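Local coordinates for protein AT5g51070/K3K7_27 (Arabidopsis thaliana, PDB 5GKM) that probably serves as an ATP-dependent Clp chaperone that works with the Clp protease, this chain being its helical N-terminal domain, at residues 30-35 with 93-99; 119-125 with 153-157; 75-79 with 132-137. One frame throughout, in Å; residues are numbered along the deposited sequence.

Overall arrangement
From the N terminus, helix 12-27 runs into the loop 30-35, and contact 1 closes a span of 57 residues by bringing 93-99, which runs into helix 97-112, back beside it. The loop 75-79 lies inside that span but pairs with 132-137 beyond it, so contacts 1 and 3 cross along the chain; they also touch in space, T35 packing on D132 and S134. Contact 2 opens after contact 1 has closed and joins helix 120-130 to helix 146-158. It crosses contact 3, whose second segment lies between those two helices. Contact 2 sits about 21 Å, centre to centre, from contact 1, on the opposite side of the all-helical N-terminal domain.

Contact 1: 30-35 with 93-99; sequences KDMVYT and MPFSIST
V33 and F95 form a single backbone bridge between two chain segments that each lead into a helix. V33 N gives a hydrogen bond to P94 O at 2.9 Å, and S96 N returns one to V33 O. That oxygen also accepts from T99 OG1 at 2.9 Å; the hydroxyl lies 42° above the carbonyl plane, while S96 N approaches from the opposite face. Two donors thus grip the buried carbonyl and tie V33 to the first turn of helix 97-112, whose N-cap is S96. Water 1 accepts from T35 N at 3.0 Å.

Apolar contacts flank the bridge. V33 CG2 meets M93 SD at 3.6 Å in one of the two conformers of M93, and V33 CB rests against F95 CD1 at 3.6 Å. With CG anti to its backbone N (chi1 176°), M32 runs its sulfur alongside S96, and CE ends 4.0 Å from P94 CG. S96 CB sits over one face of the Y34 ring, 3.7 Å from its centroid, as a CH-pi contact.

In the Clp N-terminal domain, which has no strands, this isolated bridge joins the loop before helix 35-45 to the N-cap segment of helix 97-112. Helix 12-27 packs on V33, M93 and F95. F95 meets F103 of helix 97-112 edge-to-face, and T35 starts helix 35-45 with its hydroxyl bonded to D131.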
loop_
_atom_site.group_PDB
_atom_site.type_symbol
_atom_site.label_atom_id
_atom_site.label_comp_id
_atom_site.label_asym_id
_atom_site.label_seq_id
_atom_site.Cartn_x
_atom_site.Cartn_y
_atom_site.Cartn_z
ATOM N N LYS A 30 3.301 6.095 14.147
ATOM C CA LYS A 30 2.364 6.961 13.468
ATOM C C LYS A 30 0.909 6.806 13.925
ATOM O O LYS A 30 0.572 5.865 14.532
ATOM C CB LYS A 30 2.461 6.751 11.961
ATOM C CG LYS A 30 3.869 6.636 11.432
ATOM C CD LYS A 30 4.634 7.921 11.525
ATOM C CE LYS A 30 6.088 7.717 11.184
ATOM N NZ LYS A 30 6.903 8.947 11.133
ATOM N N ASP A 31 0.083 7.796 13.640
ATOM C CA ASP A 31 -1.321 7.760 13.949
ATOM C C ASP A 31 -2.268 7.901 12.747
ATOM O O ASP A 31 -3.401 8.129 12.921
ATOM C CB ASP A 31 -1.675 8.845 14.947
ATOM C CG ASP A 31 -0.921 8.708 16.242
ATOM O OD1 ASP A 31 -1.045 7.679 16.900
ATOM O OD2 ASP A 31 -0.213 9.654 16.571
ATOM N N MET A 32 -1.706 7.771 11.568
ATOM C CA MET A 32 -2.450 7.777 10.350
ATOM C C MET A 32 -1.661 7.008 9.301
ATOM O O MET A 32 -0.509 7.078 9.277
ATOM C CB MET A 32 -2.641 9.206 9.920
ATOM C CG MET A 32 -3.327 9.319 8.620
ATOM S SD MET A 32 -3.790 11.001 8.275
ATOM C CE MET A 32 -5.426 10.864 8.907
ATOM N N VAL A 33 -2.361 6.315 8.433
ATOM C CA VAL A 33 -1.710 5.511 7.427
ATOM C C VAL A 33 -1.511 6.344 6.167
ATOM O O VAL A 33 -2.428 6.777 5.571
ATOM C CB VAL A 33 -2.626 4.351 7.026
ATOM C CG1 VAL A 33 -2.002 3.532 5.930
ATOM C CG2 VAL A 33 -2.906 3.471 8.208
ATOM N N TYR A 34 -0.268 6.570 5.814
ATOM C CA TYR A 34 0.072 7.236 4.594
ATOM C C TYR A 34 0.523 6.179 3.562
ATOM O O TYR A 34 0.535 5.044 3.852
ATOM C CB TYR A 34 1.108 8.324 4.806
ATOM C CG TYR A 34 0.605 9.590 5.457
ATOM C CD1 TYR A 34 0.479 9.691 6.806
ATOM C CD2 TYR A 34 0.289 10.668 4.693
ATOM C CE1 TYR A 34 0.032 10.857 7.383
ATOM C CE2 TYR A 34 -0.167 11.847 5.249
ATOM C CZ TYR A 34 -0.313 11.924 6.597
ATOM O OH TYR A 34 -0.725 13.108 7.145
ATOM N N THR A 35 0.821 6.603 2.354
ATOM C CA THR A 35 0.962 5.647 1.285
ATOM C C THR A 35 2.165 4.741 1.406
ATOM O O THR A 35 2.145 3.676 0.924
ATOM C CB THR A 35 0.834 6.260 -0.117
ATOM O OG1 THR A 35 1.730 7.338 -0.263
ATOM C CG2 THR A 35 -0.545 6.713 -0.298
ATOM N N MET A 93 -7.032 2.924 13.321
ATOM C CA MET A 93 -6.171 4.040 12.679
ATOM C C MET A 93 -6.651 4.498 11.157
ATOM O O MET A 93 -7.203 3.770 10.494
ATOM C CB MET A 93 -4.787 3.504 12.412
ATOM C CG MET A 93 -3.811 4.637 12.080
ATOM S SD MET A 93 -2.173 4.026 11.665
ATOM C CE MET A 93 -1.776 3.469 13.291
ATOM N N PRO A 94 -6.862 5.820 11.167
ATOM C CA PRO A 94 -7.390 6.429 9.974
ATOM C C PRO A 94 -6.373 6.430 8.858
ATOM O O PRO A 94 -5.234 6.267 9.064
ATOM C CB PRO A 94 -7.684 7.868 10.401
ATOM C CG PRO A 94 -6.697 8.136 11.470
ATOM C CD PRO A 94 -6.606 6.847 12.202
ATOM N N PHE A 95 -6.911 6.641 7.667
ATOM C CA PHE A 95 -6.139 6.682 6.442
ATOM C C PHE A 95 -6.005 8.104 5.942
ATOM O O PHE A 95 -6.907 8.848 6.019
ATOM C CB PHE A 95 -6.816 5.839 5.370
ATOM C CG PHE A 95 -6.995 4.413 5.787
ATOM C CD1 PHE A 95 -5.954 3.583 5.765
ATOM C CD2 PHE A 95 -8.185 3.943 6.222
ATOM C CE1 PHE A 95 -6.073 2.319 6.177
ATOM C CE2 PHE A 95 -8.324 2.649 6.618
ATOM C CZ PHE A 95 -7.256 1.842 6.611
ATOM N N SER A 96 -4.848 8.429 5.408
ATOM C CA SER A 96 -4.613 9.754 4.896
ATOM C C SER A 96 -5.389 10.024 3.612
ATOM O O SER A 96 -5.860 9.164 3.019
ATOM C CB SER A 96 -3.148 9.976 4.649
ATOM O OG SER A 96 -2.718 9.317 3.546
ATOM N N ILE A 97 -5.487 11.300 3.241
ATOM C CA ILE A 97 -6.167 11.654 2.023
ATOM C C ILE A 97 -5.472 10.951 0.886
ATOM O O ILE A 97 -6.102 10.428 0.065
ATOM C CB ILE A 97 -6.055 13.165 1.803
ATOM C CG1 ILE A 97 -6.969 13.846 2.789
ATOM C CG2 ILE A 97 -6.435 13.582 0.397
ATOM C CD1 ILE A 97 -6.609 15.304 3.018
ATOM N N SER A 98 -4.159 11.000 0.898
ATOM C CA SER A 98 -3.445 10.211 -0.289
ATOM C C SER A 98 -3.823 8.637 -0.371
ATOM O O SER A 98 -4.021 8.113 -1.383
ATOM C CB SER A 98 -1.935 10.436 -0.128
ATOM O OG SER A 98 -1.468 10.125 1.196
ATOM N N THR A 99 -3.838 8.057 0.823
ATOM C CA THR A 99 -4.174 6.693 0.918
ATOM C C THR A 99 -5.610 6.482 0.435
ATOM O O THR A 99 -5.854 5.562 -0.221
ATOM C CB THR A 99 -3.959 6.149 2.359
ATOM O OG1 THR A 99 -2.618 6.360 2.705
ATOM C CG2 THR A 99 -4.302 4.672 2.419
HETATM O O HOH W 1 0.935 9.439 1.343
#

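Contact 2: 119-125 with 153-157; sequences APEHIAV and ALTRL
E121 and L157 meet where the first turn of helix 120-130 lies against the end of helix 146-158, the last helix of the Clp N-terminal domain. The segments 120-125 and 153-157 run nearly antiparallel, their axes approaching to 8.9 Å at 151°. E121 can be followed outward. Its CB lies 3.7 Å from L157 CG and faces the backbone oxygen of A153, the residue whose CA is nearest that of E121. CG, placed anti to the carbonyl carbon, remains over A153 O and also touches the aliphatic CD of R156. The chain then bends at chi2 (80°), turning the carboxylate across the arginine chain. At the tip, OE2 is met nearly along its C-O bond by R156 NH1 in a salt bridge of 3.0 Å. The oxygen lies in the guanidinium plane, although the carboxylate is turned 60° from that plane.

On the neighbouring side, L157 CD2 stands over one face of the H122 imidazole, 3.8 Å from its centroid, while CD1 leans on H122 CD2. The ring is held by its edge: A119 N, at the N-cap, donates to H122 ND1 at 2.9 Å, within the ring plane. Further along, V125 CG2 packs on A153 CB and, at 3.9 Å, on L154 CD2. Helix 97-112 backs H122 and V125.

E121 OE2 also takes a salt bridge from R13 of helix 12-27, and R156 NH2 reaches D46 and D48. R13, E121, R156 and this acid pair form a chain of alternating charge beside the contact. The acceptor role of ND1 puts any proton of a neutral H122 on NE2, which is buried without a partner; burial beneath L157 would probably disfavour a charged imidazole.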
loop_
_atom_site.group_PDB
_atom_site.type_symbol
_atom_site.label_atom_id
_atom_site.label_comp_id
_atom_site.label_asym_id
_atom_site.label_seq_id
_atom_site.Cartn_x
_atom_site.Cartn_y
_atom_site.Cartn_z
ATOM N N ALA A 119 -8.593 -6.412 -5.538
ATOM C CA ALA A 119 -7.511 -7.180 -5.003
ATOM C C ALA A 119 -6.334 -6.301 -4.619
ATOM O O ALA A 119 -6.264 -5.208 -4.933
ATOM C CB ALA A 119 -7.076 -8.263 -5.974
ATOM N N PRO A 120 -5.367 -6.912 -3.941
ATOM C CA PRO A 120 -4.168 -6.143 -3.596
ATOM C C PRO A 120 -3.467 -5.563 -4.850
ATOM O O PRO A 120 -2.862 -4.552 -4.805
ATOM C CB PRO A 120 -3.263 -7.198 -2.934
ATOM C CG PRO A 120 -4.189 -8.137 -2.329
ATOM C CD PRO A 120 -5.298 -8.252 -3.334
ATOM N N GLU A 121 -3.588 -6.301 -5.934
ATOM C CA GLU A 121 -2.965 -5.893 -7.163
ATOM C C GLU A 121 -3.575 -4.594 -7.705
ATOM O O GLU A 121 -2.908 -3.804 -8.224
ATOM C CB GLU A 121 -3.007 -7.014 -8.167
ATOM C CG GLU A 121 -2.093 -8.128 -7.760
ATOM C CD GLU A 121 -2.652 -9.070 -6.701
ATOM O OE1 GLU A 121 -3.804 -9.131 -6.416
ATOM O OE2 GLU A 121 -1.845 -9.782 -6.217
ATOM N N HIS A 122 -4.881 -4.443 -7.560
ATOM C CA HIS A 122 -5.528 -3.212 -7.912
ATOM C C HIS A 122 -5.066 -2.072 -7.043
ATOM O O HIS A 122 -4.937 -0.989 -7.486
ATOM C CB HIS A 122 -7.031 -3.294 -7.760
ATOM C CG HIS A 122 -7.698 -4.287 -8.679
ATOM N ND1 HIS A 122 -8.318 -5.382 -8.254
ATOM C CD2 HIS A 122 -7.812 -4.292 -10.036
ATOM C CE1 HIS A 122 -8.806 -6.033 -9.289
ATOM N NE2 HIS A 122 -8.486 -5.373 -10.374
ATOM N N ILE A 123 -4.904 -2.350 -5.759
ATOM C CA ILE A 123 -4.373 -1.363 -4.836
ATOM C C ILE A 123 -2.954 -0.960 -5.204
ATOM O O ILE A 123 -2.616 0.148 -5.134
ATOM C CB ILE A 123 -4.427 -1.803 -3.341
ATOM C CG1 ILE A 123 -5.875 -2.129 -2.961
ATOM C CG2 ILE A 123 -3.779 -0.741 -2.455
ATOM C CD1 ILE A 123 -6.060 -2.794 -1.614
ATOM N N ALA A 124 -2.157 -1.935 -5.586
ATOM C CA ALA A 124 -0.810 -1.606 -6.021
ATOM C C ALA A 124 -0.784 -0.713 -7.268
ATOM O O ALA A 124 -0.032 0.171 -7.338
ATOM C CB ALA A 124 0.008 -2.869 -6.268
ATOM N N VAL A 125 -1.658 -1.007 -8.207
ATOM C CA VAL A 125 -1.689 -0.194 -9.407
ATOM C C VAL A 125 -2.056 1.223 -9.014
ATOM O O VAL A 125 -1.504 2.125 -9.497
ATOM C CB VAL A 125 -2.667 -0.714 -10.480
ATOM C CG1 VAL A 125 -2.674 0.213 -11.693
ATOM C CG2 VAL A 125 -2.212 -2.091 -10.908
ATOM N N ALA A 153 1.781 -6.366 -11.372
ATOM C CA ALA A 153 0.499 -6.477 -10.754
ATOM C C ALA A 153 -0.589 -6.722 -11.788
ATOM O O ALA A 153 -1.451 -7.481 -11.590
ATOM C CB ALA A 153 0.176 -5.225 -9.941
ATOM N N LEU A 154 -0.497 -6.003 -12.885
ATOM C CA LEU A 154 -1.454 -6.184 -13.950
ATOM C C LEU A 154 -1.379 -7.607 -14.518
ATOM O O LEU A 154 -2.373 -8.175 -14.854
ATOM C CB LEU A 154 -1.255 -5.142 -15.036
ATOM C CG LEU A 154 -1.651 -3.721 -14.671
ATOM C CD1 LEU A 154 -1.134 -2.715 -15.636
ATOM C CD2 LEU A 154 -3.125 -3.471 -14.415
ATOM N N THR A 155 -0.180 -8.138 -14.612
ATOM C CA THR A 155 0.023 -9.489 -15.070
ATOM C C THR A 155 -0.631 -10.511 -14.158
ATOM O O THR A 155 -1.307 -11.404 -14.618
ATOM C CB THR A 155 1.505 -9.786 -15.327
ATOM O OG1 THR A 155 1.988 -8.907 -16.328
ATOM C CG2 THR A 155 1.707 -11.175 -15.743
ATOM N N ARG A 156 -0.527 -10.307 -12.869
ATOM C CA ARG A 156 -1.196 -11.174 -11.947
ATOM C C ARG A 156 -2.705 -11.183 -12.108
ATOM O O ARG A 156 -3.335 -12.185 -12.019
ATOM C CB ARG A 156 -0.882 -10.770 -10.515
ATOM C CG ARG A 156 0.352 -11.388 -9.961
ATOM C CD ARG A 156 0.380 -11.145 -8.494
ATOM N NE ARG A 156 1.620 -11.449 -7.873
ATOM C CZ ARG A 156 1.902 -11.221 -6.600
ATOM N NH1 ARG A 156 1.009 -10.678 -5.793
ATOM N NH2 ARG A 156 3.067 -11.517 -6.153
ATOM N N LEU A 157 -3.261 -10.035 -12.371
ATOM C CA LEU A 157 -4.691 -9.946 -12.496
ATOM C C LEU A 157 -5.244 -10.673 -13.719
ATOM O O LEU A 157 -6.393 -10.931 -13.822
ATOM C CB LEU A 157 -5.105 -8.489 -12.547
ATOM C CG LEU A 157 -4.976 -7.730 -11.232
ATOM C CD1 LEU A 157 -4.966 -6.242 -11.454
ATOM C CD2 LEU A 157 -6.112 -8.097 -10.308
#

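Contact 3: 75-79 with 132-137; sequences SDSKQ and DGSAGR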
loop_
_atom_site.group_PDB
_atom_site.type_symbol
_atom_site.label_atom_id
_atom_site.label_comp_id
_atom_site.label_asym_id
_atom_site.label_seq_id
_atom_site.Cartn_x
_atom_site.Cartn_y
_atom_site.Cartn_z
ATOM N N SER A 75 11.320 15.460 8.892
ATOM C CA SER A 75 9.996 14.944 8.645
ATOM C C SER A 75 9.403 15.469 7.345
ATOM O O SER A 75 9.933 16.348 6.742
ATOM C CB SER A 75 9.061 15.241 9.802
ATOM O OG SER A 75 8.881 16.595 10.027
ATOM N N ASP A 76 8.298 14.864 6.914
ATOM C CA ASP A 76 7.725 15.155 5.616
ATOM C C ASP A 76 6.622 16.204 5.738
ATOM O O ASP A 76 5.620 15.972 6.372
ATOM C CB ASP A 76 7.148 13.844 5.060
ATOM C CG ASP A 76 6.675 13.936 3.607
ATOM O OD1 ASP A 76 6.514 15.022 3.094
ATOM O OD2 ASP A 76 6.476 12.895 2.990
ATOM N N SER A 77 6.816 17.345 5.090
ATOM C CA SER A 77 5.907 18.465 5.216
ATOM C C SER A 77 4.515 18.144 4.734
ATOM O O SER A 77 3.571 18.745 5.141
ATOM C CB SER A 77 6.434 19.650 4.422
ATOM O OG SER A 77 7.625 20.177 4.983
ATOM N N LYS A 78 4.442 17.156 3.867
ATOM C CA LYS A 78 3.215 16.752 3.206
ATOM C C LYS A 78 2.337 15.857 4.048
ATOM O O LYS A 78 1.280 15.515 3.642
ATOM C CB LYS A 78 3.539 15.995 1.903
ATOM C CG LYS A 78 4.070 16.838 0.793
ATOM C CD LYS A 78 4.076 16.066 -0.482
ATOM C CE LYS A 78 4.837 14.763 -0.323
ATOM N NZ LYS A 78 6.191 14.873 0.242
ATOM N N GLN A 79 2.811 15.445 5.206
ATOM C CA GLN A 79 2.151 14.421 5.987
ATOM C C GLN A 79 1.897 14.918 7.390
ATOM O O GLN A 79 2.362 14.391 8.331
ATOM C CB GLN A 79 2.972 13.101 5.998
ATOM C CG GLN A 79 3.342 12.598 4.611
ATOM C CD GLN A 79 3.695 11.111 4.547
ATOM O OE1 GLN A 79 3.968 10.501 5.529
ATOM N NE2 GLN A 79 3.704 10.568 3.334
ATOM N N ASP A 132 1.334 10.337 -3.568
ATOM C CA ASP A 132 2.000 11.647 -3.322
ATOM C C ASP A 132 3.491 11.626 -3.566
ATOM O O ASP A 132 4.164 12.589 -3.319
ATOM C CB ASP A 132 1.705 12.236 -1.934
ATOM C CG ASP A 132 2.247 11.405 -0.802
ATOM O OD1 ASP A 132 2.822 10.388 -1.084
ATOM O OD2 ASP A 132 2.080 11.798 0.362
ATOM N N GLY A 133 3.968 10.537 -4.121
ATOM C CA GLY A 133 5.353 10.292 -4.343
ATOM C C GLY A 133 6.030 9.472 -3.270
ATOM O O GLY A 133 7.130 9.075 -3.419
ATOM N N SER A 134 5.308 9.197 -2.206
ATOM C CA SER A 134 5.873 8.434 -1.112
ATOM C C SER A 134 6.282 7.034 -1.489
ATOM O O SER A 134 7.333 6.641 -1.156
ATOM C CB SER A 134 4.923 8.413 0.082
ATOM O OG SER A 134 4.625 9.719 0.459
ATOM N N ALA A 135 5.461 6.330 -2.220
ATOM C CA ALA A 135 5.842 4.962 -2.585
ATOM C C ALA A 135 7.103 4.895 -3.416
ATOM O O ALA A 135 7.919 4.063 -3.217
ATOM C CB ALA A 135 4.699 4.253 -3.312
ATOM N N GLY A 136 7.205 5.822 -4.334
ATOM C CA GLY A 136 8.360 5.927 -5.159
ATOM C C GLY A 136 9.619 6.154 -4.389
ATOM O O GLY A 136 10.611 5.635 -4.777
ATOM N N ARG A 137 9.562 6.931 -3.336
ATOM C CA ARG A 137 10.772 7.158 -2.584
ATOM C C ARG A 137 11.307 5.886 -1.969
ATOM O O ARG A 137 12.469 5.670 -1.939
ATOM C CB ARG A 137 10.538 8.181 -1.505
ATOM C CG ARG A 137 10.100 9.529 -2.026
ATOM C CD ARG A 137 9.711 10.456 -0.907
ATOM N NE ARG A 137 10.862 10.965 -0.223
ATOM C CZ ARG A 137 10.799 11.742 0.849
ATOM N NH1 ARG A 137 9.632 12.095 1.338
ATOM N NH2 ARG A 137 11.893 12.185 1.433
HETATM O O HOH W 2 6.512 11.741 0.501
HETATM O O HOH W 3 0.290 13.516 1.726
#
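The backbones stay well apart, K78 and D132 having CA atoms 8.4 Å from each other, as a type I turn from D76 to Q79 faces the start of helix 134-142. Side chains and water bridge the distance. D76 is the acid between two bases: its OD1 accepts from K78 N, which approaches from above the carboxylate plane, and from K78 NZ at 2.9 Å on the syn lone pair. K78 reaches this position by bending at both chi3 (-55°) and chi4, so that its amine curls back over its own turn. CE comes 3.8 Å from D132 O.

D76 OD2 faces the edge of the R137 guanidinium in a long salt bridge, 3.7 Å to NH1, with the two planes 80° apart. Water 2 lies between the groups: it donates to D76 OD2 and S134 OG and accepts from K78 NZ and R137 NH1. D76 OD2 also takes a bond from W70 of helix 59-71. Water 3 makes a second bridge, donating to K78 O and to D132 OD2 at 2.8 Å. The Q79 amide lies nearly coplanar with the D132 carboxylate without a hydrogen bond between them, while its OE1 accepts from Q36.

The acid shared by K78 and R137 would probably offset their mutual repulsion. D132 OD1 accepts from S134 N, the first residue of helix 134-142, at 3.0 Å. Two Asx turns, one within the type I turn and one leading into that helix, are thus joined by a salt-bridge network and two waters, tying the loop after helix 59-71 to the start of helix 134-142 in the Clp N-terminal domain.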